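Local coordinates for protein HepC.19480.a.B1 (Helicobacter pylori, PDB 6MTZ) that is of unknown function but is probably a phosphoesterase of the DHH/DHHA1 family, at residues 248-253 against 280-285; 255-260 against 265-270; 291-296 against 301-306. One frame throughout, in Å; residues are numbered along the deposited sequence.

All three contacts lie in the C-terminal part of the chain, probably a DHHA1-type domain, on the mixed sheet and the helices beside it. Along the chain, interaction 1 brackets interaction 2, joining helix 238-251 to helix 276-285 across the hairpin of 255-260 and 265-270; interaction 3, the hairpin of 291-296 and 301-306, follows both. The centres of interactions 1 and 2 lie about 11 Å apart. Between the centres of interactions 1 and 3 there are about 13 Å. The centres of interactions 2 and 3 are about 10 Å apart. Strands 264-270 and 291-295 run parallel as neighbours, so the two hairpins form one continuous surface, and interaction 1 packs against it, bringing the helix that enters the domain onto the sheet.

Interaction 1 (248-253 against 280-285); sequences HLLSLK and NLFLTQ
Near the C-terminal end of helix 238-251, Leu250 and Ser251 pack against Phe282 of helix 276-285, a helix-to-helix contact at the entrance to the C-terminal domain. Phe282 does most of the touching. Its CG stands anti to the backbone N (chi1 -179°), which carries the ring out from its own helix toward the other one. Leu250 brings CB rather than its branched end, coming obliquely to 4.1 Å from Phe282 CE2. Ser251 meets the ring at its edge, with its backbone N 4.2 Å from Phe282 CE2. Ser251 OG and Gln285 OE1 stand 4.3 Å apart, too far to bond; Ser251 OG turns back to Thr247 O one turn earlier, while Gln285 OE1 has a weak bond to Thr247 OG1. The Phe282 ring also meets Phe267 on the sheet, their planes about 50° apart, and Phe289 edge-to-face, so Leu250 joins an aromatic cluster. The two segments bury only 156 Å² between them, and no hydrogen bond crosses. The contact therefore relies on nondirectional apolar packing round one buried ring, with the serine hydroxyl satisfied within its own helix.

Interaction 2 (255-260 against 265-270); sequences HDCSVY and KGFLSY
Ser258 to Tyr260 pair with Lys265 to Phe267 as the two arms of an antiparallel hairpin, twisted so that the strand directions make 133°. Val259 and Gly266 form the hydrogen-bonded pair: Val259 N to Gly266 O and Gly266 N to Val259 O are both 2.8 Å. Ser258-Phe267 and Tyr260-Lys265 are non-hydrogen-bonded pairs. Just before strand 258-261 begins, Cys257 O accepts from Leu268 N at 2.8 Å. Cys257 CB sits over a face of the Phe267 ring, 3.6 Å from its centroid, a CH-pi contact, while the sulfur SG lies more obliquely at 4.5 Å from that centroid. On the same face of the sheet as Phe267, Tyr260 and Lys265 run side by side, Tyr260 CE2 3.6 Å from Lys265 CD. Just past that contact the lysine bends at chi3 (81°), and its NZ ends in a salt bridge with Asp288 and a cation-pi contact with Phe289. On the other face, Val259 CG2 meets Leu268 CB at 4.0 Å. Helix 341-353 covers that face, Val259 touching Phe352 and Leu268 touching Ile348, and strand 291-295 continues the sheet beyond 264-270.

Interaction 3 (291-296 against 301-306); sequences FYIDVN and VSLRAN
Leu303 CD2 comes obliquely to the Phe291 ring, 3.8 Å from its CD2, the two side chains lying alongside and pointing the same way. Phe291 CG is tucked between the backbone N and the carbonyl carbon (chi1 64°), a placement that sets the ring beside the leucine. The Tyr292 ring leaves from the opposite face of the sheet and leads away from 301-306. On that same face the guanidinium of Arg304 folds back on its own strand: NH1 donates to Leu303 O at 2.8 Å, with the acceptor in the guanidinium plane but the donor well above the carbonyl plane. NE of the same arginine bonds Ser276 OG, so the guanidinium is held from more than one side. The buried carboxylate of Asp294 is held in place by three partners, OD1 by Ser269 OG and Met272 N and OD2 by Gly273 N, and Tyr292 OH bonds the same Ser269 OG.

The backbones are nearly antiparallel (166°). Tyr292-Arg304 and Asp294-Ser302 are hydrogen-bonded pairs, with two bonds each; Tyr292 N to Arg304 O and Ser302 N to Asp294 O are both 2.9 Å. Between them Ile293 faces Leu303 in a non-hydrogen-bonded pair, with Ile293 CB 3.9 Å from Leu303 CD2. The CG1 of Ile293 also meets Val301 CG1 at 3.7 Å, and Val295 adds a looser touch to Val301.

The Phe291, Ile293 and Leu303 face packs partly under helix 311-318, where Val311 touches Phe291 and Leu303; Tyr292 and Arg304 are covered by helix 276-285. Strand 264-270 runs parallel along the far side of 291-295, and 327-331 flanks 300-305.

Interaction 1 (248-253 against 280-285)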
loop_
_atom_site.group_PDB
_atom_site.type_symbol
_atom_site.label_atom_id
_atom_site.label_comp_id
_atom_site.label_asym_id
_atom_site.label_seq_id
_atom_site.Cartn_x
_atom_site.Cartn_y
_atom_site.Cartn_z
ATOM N N HIS A 248 14.271 -2.360 -9.920
ATOM C CA HIS A 248 15.140 -3.014 -8.945
ATOM C C HIS A 248 14.340 -3.931 -8.028
ATOM O O HIS A 248 14.759 -5.061 -7.742
ATOM C CB HIS A 248 15.909 -1.996 -8.105
ATOM C CG HIS A 248 16.749 -2.626 -7.031
ATOM N ND1 HIS A 248 16.312 -2.782 -5.731
ATOM C CD2 HIS A 248 17.994 -3.160 -7.071
ATOM C CE1 HIS A 248 17.254 -3.370 -5.016
ATOM N NE2 HIS A 248 18.286 -3.612 -5.806
ATOM N N LEU A 249 13.179 -3.460 -7.568
ATOM C CA LEU A 249 12.314 -4.312 -6.760
ATOM C C LEU A 249 11.722 -5.447 -7.587
ATOM O O LEU A 249 11.525 -6.547 -7.063
ATOM C CB LEU A 249 11.215 -3.476 -6.110
ATOM C CG LEU A 249 11.760 -2.395 -5.170
ATOM C CD1 LEU A 249 10.632 -1.491 -4.660
ATOM C CD2 LEU A 249 12.506 -3.025 -3.994
ATOM N N LEU A 250 11.455 -5.213 -8.880
ATOM C CA LEU A 250 10.952 -6.294 -9.724
ATOM C C LEU A 250 12.018 -7.352 -9.965
ATOM O O LEU A 250 11.693 -8.548 -10.051
ATOM C CB LEU A 250 10.442 -5.745 -11.067
ATOM C CG LEU A 250 9.174 -4.883 -11.054
ATOM C CD1 LEU A 250 8.853 -4.388 -12.450
ATOM C CD2 LEU A 250 7.991 -5.646 -10.452
ATOM N N SER A 251 13.290 -6.936 -10.076
ATOM C CA SER A 251 14.363 -7.883 -10.383
ATOM C C SER A 251 14.468 -8.963 -9.319
ATOM O O SER A 251 14.874 -10.089 -9.618
ATOM C CB SER A 251 15.703 -7.153 -10.531
ATOM O OG SER A 251 15.734 -6.390 -11.720
ATOM N N LEU A 252 14.070 -8.653 -8.085
ATOM C CA LEU A 252 14.063 -9.660 -7.034
ATOM C C LEU A 252 12.874 -10.608 -7.116
ATOM O O LEU A 252 12.789 -11.528 -6.299
ATOM C CB LEU A 252 14.070 -8.983 -5.664
ATOM C CG LEU A 252 14.942 -7.737 -5.469
ATOM C CD1 LEU A 252 14.759 -7.219 -4.052
ATOM C CD2 LEU A 252 16.411 -8.003 -5.759
ATOM N N LYS A 253 11.956 -10.413 -8.069
ATOM C CA LYS A 253 10.730 -11.202 -8.174
ATOM C C LYS A 253 10.718 -12.101 -9.403
ATOM O O LYS A 253 9.659 -12.637 -9.755
ATOM C CB LYS A 253 9.506 -10.269 -8.207
ATOM C CG LYS A 253 9.225 -9.490 -6.914
ATOM C CD LYS A 253 8.088 -8.476 -7.121
ATOM C CE LYS A 253 7.876 -7.603 -5.908
ATOM N NZ LYS A 253 7.273 -8.390 -4.809
ATOM N N ASN A 280 10.631 -1.180 -20.661
ATOM C CA ASN A 280 11.851 -0.969 -21.431
ATOM C C ASN A 280 13.082 -1.106 -20.541
ATOM O O ASN A 280 14.055 -1.770 -20.913
ATOM C CB ASN A 280 11.823 0.402 -22.110
ATOM C CG ASN A 280 12.949 0.575 -23.131
ATOM O OD1 ASN A 280 12.849 0.091 -24.256
ATOM N ND2 ASN A 280 14.022 1.262 -22.739
ATOM N N LEU A 281 13.043 -0.513 -19.346
ATOM C CA LEU A 281 14.171 -0.620 -18.424
ATOM C C LEU A 281 14.319 -2.039 -17.880
ATOM O O LEU A 281 15.440 -2.543 -17.763
ATOM C CB LEU A 281 14.001 0.377 -17.280
ATOM C CG LEU A 281 15.124 0.452 -16.259
ATOM C CD1 LEU A 281 16.470 0.765 -16.954
ATOM C CD2 LEU A 281 14.775 1.516 -15.236
ATOM N N PHE A 282 13.207 -2.702 -17.537
ATOM C CA PHE A 282 13.315 -4.064 -17.021
ATOM C C PHE A 282 13.935 -4.985 -18.058
ATOM O O PHE A 282 14.810 -5.801 -17.746
ATOM C CB PHE A 282 11.950 -4.628 -16.605
ATOM C CG PHE A 282 12.053 -6.024 -16.042
ATOM C CD1 PHE A 282 11.990 -7.131 -16.868
ATOM C CD2 PHE A 282 12.293 -6.221 -14.689
ATOM C CE1 PHE A 282 12.127 -8.409 -16.348
ATOM C CE2 PHE A 282 12.436 -7.491 -14.166
ATOM C CZ PHE A 282 12.360 -8.584 -14.995
ATOM N N LEU A 283 13.448 -4.900 -19.294
ATOM C CA LEU A 283 13.944 -5.777 -20.342
ATOM C C LEU A 283 15.404 -5.496 -20.659
ATOM O O LEU A 283 16.159 -6.428 -20.955
ATOM C CB LEU A 283 13.068 -5.634 -21.585
ATOM C CG LEU A 283 11.640 -6.140 -21.355
ATOM C CD1 LEU A 283 10.698 -5.784 -22.505
ATOM C CD2 LEU A 283 11.643 -7.648 -21.110
ATOM N N THR A 284 15.838 -4.238 -20.561
ATOM C CA THR A 284 17.253 -3.947 -20.773
ATOM C C THR A 284 18.108 -4.549 -19.661
ATOM O O THR A 284 19.108 -5.227 -19.929
ATOM C CB THR A 284 17.479 -2.438 -20.872
ATOM O OG1 THR A 284 16.710 -1.904 -21.958
ATOM C CG2 THR A 284 18.941 -2.144 -21.115
ATOM N N GLN A 285 17.724 -4.315 -18.403
ATOM C CA GLN A 285 18.479 -4.838 -17.268
ATOM C C GLN A 285 18.401 -6.359 -17.164
ATOM O O GLN A 285 19.262 -6.972 -16.520
ATOM C CB GLN A 285 17.971 -4.212 -15.961
ATOM C CG GLN A 285 18.201 -2.709 -15.792
ATOM C CD GLN A 285 17.564 -2.173 -14.509
ATOM O OE1 GLN A 285 16.786 -2.866 -13.854
ATOM N NE2 GLN A 285 17.896 -0.939 -14.151
#

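Interaction 2 (255-260 against 265-270)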
loop_
_atom_site.group_PDB
_atom_site.type_symbol
_atom_site.label_atom_id
_atom_site.label_comp_id
_atom_site.label_asym_id
_atom_site.label_seq_id
_atom_site.Cartn_x
_atom_site.Cartn_y
_atom_site.Cartn_z
ATOM N N HIS A 255 11.541 -15.043 -10.205
ATOM C CA HIS A 255 11.092 -16.426 -10.174
ATOM C C HIS A 255 9.585 -16.513 -9.937
ATOM O O HIS A 255 8.909 -17.322 -10.578
ATOM C CB HIS A 255 11.914 -17.210 -9.142
ATOM C CG HIS A 255 13.364 -17.358 -9.522
ATOM N ND1 HIS A 255 14.363 -17.591 -8.598
ATOM C CD2 HIS A 255 13.978 -17.300 -10.730
ATOM C CE1 HIS A 255 15.527 -17.671 -9.221
ATOM N NE2 HIS A 255 15.320 -17.497 -10.515
ATOM N N ASP A 256 9.024 -15.648 -9.085
ATOM C CA ASP A 256 7.579 -15.690 -8.863
ATOM C C ASP A 256 6.782 -15.121 -10.036
ATOM O O ASP A 256 5.637 -15.531 -10.252
ATOM C CB ASP A 256 7.198 -14.941 -7.583
ATOM C CG ASP A 256 7.790 -15.581 -6.325
ATOM O OD1 ASP A 256 8.008 -16.806 -6.320
ATOM O OD2 ASP A 256 8.040 -14.855 -5.339
ATOM N N CYS A 257 7.344 -14.189 -10.803
ATOM C CA CYS A 257 6.549 -13.465 -11.791
ATOM C C CYS A 257 6.801 -13.918 -13.227
ATOM O O CYS A 257 6.338 -13.254 -14.162
ATOM C CB CYS A 257 6.792 -11.959 -11.662
ATOM S SG CYS A 257 6.417 -11.325 -10.002
ATOM N N SER A 258 7.498 -15.039 -13.422
ATOM C CA SER A 258 7.842 -15.494 -14.764
ATOM C C SER A 258 6.677 -16.242 -15.390
ATOM O O SER A 258 6.050 -17.084 -14.744
ATOM C CB SER A 258 9.061 -16.399 -14.730
ATOM O OG SER A 258 10.239 -15.635 -14.685
ATOM N N VAL A 259 6.395 -15.938 -16.650
ATOM C CA VAL A 259 5.360 -16.621 -17.410
ATOM C C VAL A 259 5.948 -16.974 -18.770
ATOM O O VAL A 259 6.919 -16.366 -19.228
ATOM C CB VAL A 259 4.081 -15.763 -17.548
ATOM C CG1 VAL A 259 3.306 -15.779 -16.237
ATOM C CG2 VAL A 259 4.440 -14.322 -17.932
ATOM N N TYR A 260 5.355 -17.978 -19.416
ATOM C CA TYR A 260 5.953 -18.575 -20.609
ATOM C C TYR A 260 4.920 -18.675 -21.718
ATOM O O TYR A 260 3.915 -19.379 -21.578
ATOM C CB TYR A 260 6.551 -19.945 -20.281
ATOM C CG TYR A 260 7.579 -19.834 -19.172
ATOM C CD1 TYR A 260 7.196 -19.897 -17.832
ATOM C CD2 TYR A 260 8.928 -19.616 -19.462
ATOM C CE1 TYR A 260 8.127 -19.774 -16.813
ATOM C CE2 TYR A 260 9.868 -19.488 -18.443
ATOM C CZ TYR A 260 9.458 -19.572 -17.122
ATOM O OH TYR A 260 10.375 -19.456 -16.104
ATOM N N LYS A 265 9.942 -16.047 -22.802
ATOM C CA LYS A 265 9.745 -15.844 -21.368
ATOM C C LYS A 265 9.327 -14.407 -21.108
ATOM O O LYS A 265 9.951 -13.471 -21.617
ATOM C CB LYS A 265 11.013 -16.171 -20.563
ATOM C CG LYS A 265 10.840 -15.953 -19.055
ATOM C CD LYS A 265 11.988 -16.530 -18.209
ATOM C CE LYS A 265 13.206 -15.606 -18.175
ATOM N NZ LYS A 265 14.274 -16.100 -17.250
ATOM N N GLY A 266 8.286 -14.231 -20.297
ATOM C CA GLY A 266 7.830 -12.910 -19.929
ATOM C C GLY A 266 7.748 -12.745 -18.431
ATOM O O GLY A 266 7.786 -13.710 -17.662
ATOM N N PHE A 267 7.620 -11.486 -18.010
ATOM C CA PHE A 267 7.488 -11.107 -16.611
ATOM C C PHE A 267 6.124 -10.459 -16.442
ATOM O O PHE A 267 5.793 -9.511 -17.166
ATOM C CB PHE A 267 8.610 -10.147 -16.198
ATOM C CG PHE A 267 8.586 -9.745 -14.738
ATOM C CD1 PHE A 267 7.609 -8.888 -14.241
ATOM C CD2 PHE A 267 9.580 -10.177 -13.873
ATOM C CE1 PHE A 267 7.602 -8.511 -12.920
ATOM C CE2 PHE A 267 9.582 -9.794 -12.541
ATOM C CZ PHE A 267 8.591 -8.956 -12.067
ATOM N N LEU A 268 5.348 -10.955 -15.481
ATOM C CA LEU A 268 3.967 -10.533 -15.272
ATOM C C LEU A 268 3.863 -9.697 -14.003
ATOM O O LEU A 268 4.191 -10.175 -12.908
ATOM C CB LEU A 268 3.040 -11.744 -15.184
ATOM C CG LEU A 268 1.669 -11.403 -14.607
ATOM C CD1 LEU A 268 0.865 -10.635 -15.617
ATOM C CD2 LEU A 268 0.949 -12.673 -14.202
ATOM N N SER A 269 3.401 -8.460 -14.149
ATOM C CA SER A 269 3.078 -7.600 -13.022
ATOM C C SER A 269 1.575 -7.331 -13.020
ATOM O O SER A 269 0.856 -7.727 -13.943
ATOM C CB SER A 269 3.876 -6.298 -13.085
ATOM O OG SER A 269 3.395 -5.462 -14.119
ATOM N N TYR A 270 1.102 -6.619 -11.990
ATOM C CA TYR A 270 -0.330 -6.406 -11.787
ATOM C C TYR A 270 -0.593 -5.011 -11.257
ATOM O O TYR A 270 0.023 -4.607 -10.268
ATOM C CB TYR A 270 -0.900 -7.421 -10.804
ATOM C CG TYR A 270 -2.386 -7.317 -10.549
ATOM C CD1 TYR A 270 -3.302 -7.673 -11.532
ATOM C CD2 TYR A 270 -2.876 -6.931 -9.300
ATOM C CE1 TYR A 270 -4.661 -7.622 -11.307
ATOM C CE2 TYR A 270 -4.256 -6.875 -9.055
ATOM C CZ TYR A 270 -5.140 -7.219 -10.065
ATOM O OH TYR A 270 -6.504 -7.177 -9.847
#

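Interaction 3 (291-296 against 301-306)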
loop_
_atom_site.group_PDB
_atom_site.type_symbol
_atom_site.label_atom_id
_atom_site.label_comp_id
_atom_site.label_asym_id
_atom_site.label_seq_id
_atom_site.Cartn_x
_atom_site.Cartn_y
_atom_site.Cartn_z
ATOM N N PHE A 291 9.471 -10.597 -23.063
ATOM C CA PHE A 291 8.398 -9.618 -23.052
ATOM C C PHE A 291 8.021 -9.298 -21.623
ATOM O O PHE A 291 8.411 -9.978 -20.670
ATOM C CB PHE A 291 7.179 -10.095 -23.850
ATOM C CG PHE A 291 6.514 -11.311 -23.286
ATOM C CD1 PHE A 291 7.030 -12.580 -23.534
ATOM C CD2 PHE A 291 5.356 -11.191 -22.524
ATOM C CE1 PHE A 291 6.408 -13.718 -23.027
ATOM C CE2 PHE A 291 4.722 -12.317 -21.999
ATOM C CZ PHE A 291 5.247 -13.587 -22.250
ATOM N N TYR A 292 7.257 -8.228 -21.494
ATOM C CA TYR A 292 6.728 -7.772 -20.229
ATOM C C TYR A 292 5.222 -7.694 -20.390
ATOM O O TYR A 292 4.729 -7.281 -21.444
ATOM C CB TYR A 292 7.335 -6.407 -19.846
ATOM C CG TYR A 292 7.021 -5.967 -18.439
ATOM C CD1 TYR A 292 5.783 -5.433 -18.125
ATOM C CD2 TYR A 292 7.960 -6.093 -17.422
ATOM C CE1 TYR A 292 5.480 -5.040 -16.838
ATOM C CE2 TYR A 292 7.665 -5.706 -16.132
ATOM C CZ TYR A 292 6.420 -5.176 -15.849
ATOM O OH TYR A 292 6.100 -4.785 -14.576
ATOM N N ILE A 293 4.488 -8.129 -19.367
ATOM C CA ILE A 293 3.034 -8.123 -19.434
ATOM C C ILE A 293 2.492 -7.640 -18.094
ATOM O O ILE A 293 2.906 -8.125 -17.036
ATOM C CB ILE A 293 2.481 -9.509 -19.822
ATOM C CG1 ILE A 293 0.951 -9.509 -19.829
ATOM C CG2 ILE A 293 3.035 -10.618 -18.909
ATOM C CD1 ILE A 293 0.349 -10.782 -20.408
ATOM N N ASP A 294 1.612 -6.644 -18.140
ATOM C CA ASP A 294 0.912 -6.133 -16.970
ATOM C C ASP A 294 -0.588 -6.282 -17.190
ATOM O O ASP A 294 -1.095 -6.019 -18.285
ATOM C CB ASP A 294 1.267 -4.661 -16.706
ATOM C CG ASP A 294 0.636 -4.119 -15.439
ATOM O OD1 ASP A 294 1.117 -4.444 -14.327
ATOM O OD2 ASP A 294 -0.340 -3.356 -15.558
ATOM N N VAL A 295 -1.287 -6.727 -16.149
ATOM C CA VAL A 295 -2.739 -6.854 -16.149
ATOM C C VAL A 295 -3.292 -5.986 -15.029
ATOM O O VAL A 295 -2.665 -5.839 -13.975
ATOM C CB VAL A 295 -3.180 -8.324 -15.962
ATOM C CG1 VAL A 295 -4.666 -8.482 -16.259
ATOM C CG2 VAL A 295 -2.343 -9.238 -16.844
ATOM N N ASN A 296 -4.469 -5.404 -15.250
ATOM C CA ASN A 296 -5.146 -4.687 -14.173
ATOM C C ASN A 296 -6.393 -5.462 -13.743
ATOM O O ASN A 296 -6.695 -6.535 -14.265
ATOM C CB ASN A 296 -5.464 -3.237 -14.577
ATOM C CG ASN A 296 -6.508 -3.123 -15.695
ATOM O OD1 ASN A 296 -7.223 -4.077 -16.007
ATOM N ND2 ASN A 296 -6.601 -1.924 -16.292
ATOM N N VAL A 301 -4.857 -5.675 -20.600
ATOM C CA VAL A 301 -3.483 -6.160 -20.678
ATOM C C VAL A 301 -2.643 -5.159 -21.461
ATOM O O VAL A 301 -3.075 -4.658 -22.502
ATOM C CB VAL A 301 -3.417 -7.551 -21.347
ATOM C CG1 VAL A 301 -1.962 -8.020 -21.483
ATOM C CG2 VAL A 301 -4.235 -8.557 -20.559
ATOM N N SER A 302 -1.437 -4.887 -20.966
ATOM C CA SER A 302 -0.419 -4.128 -21.685
ATOM C C SER A 302 0.799 -5.014 -21.889
ATOM O O SER A 302 1.285 -5.631 -20.933
ATOM C CB SER A 302 -0.016 -2.864 -20.918
ATOM O OG SER A 302 -1.129 -2.011 -20.729
ATOM N N LEU A 303 1.293 -5.078 -23.123
ATOM C CA LEU A 303 2.467 -5.877 -23.440
ATOM C C LEU A 303 3.535 -4.992 -24.062
ATOM O O LEU A 303 3.231 -4.070 -24.822
ATOM C CB LEU A 303 2.126 -7.043 -24.384
ATOM C CG LEU A 303 1.357 -8.223 -23.769
ATOM C CD1 LEU A 303 0.089 -8.467 -24.548
ATOM C CD2 LEU A 303 2.204 -9.500 -23.721
ATOM N N ARG A 304 4.785 -5.257 -23.701
ATOM C CA ARG A 304 5.928 -4.571 -24.278
ATOM C C ARG A 304 6.987 -5.615 -24.573
ATOM O O ARG A 304 7.050 -6.658 -23.908
ATOM C CB ARG A 304 6.511 -3.499 -23.340
ATOM C CG ARG A 304 5.569 -2.362 -22.999
ATOM C CD ARG A 304 5.342 -1.426 -24.185
ATOM N NE ARG A 304 4.491 -0.309 -23.790
ATOM C CZ ARG A 304 3.178 -0.407 -23.581
ATOM N NH1 ARG A 304 2.547 -1.566 -23.744
ATOM N NH2 ARG A 304 2.490 0.661 -23.205
ATOM N N ALA A 305 7.814 -5.327 -25.576
ATOM C CA ALA A 305 8.963 -6.158 -25.902
ATOM C C ALA A 305 10.134 -5.274 -26.320
ATOM O O ALA A 305 10.015 -4.051 -26.448
ATOM C CB ALA A 305 8.627 -7.169 -27.000
ATOM N N ASN A 306 11.284 -5.909 -26.525
ATOM C CA ASN A 306 12.501 -5.214 -26.923
ATOM C C ASN A 306 13.083 -5.850 -28.180
ATOM O O ASN A 306 14.303 -5.912 -28.350
ATOM C CB ASN A 306 13.521 -5.203 -25.782
ATOM C CG ASN A 306 14.624 -4.173 -25.981
ATOM O OD1 ASN A 306 14.523 -3.291 -26.835
ATOM N ND2 ASN A 306 15.687 -4.287 -25.192
#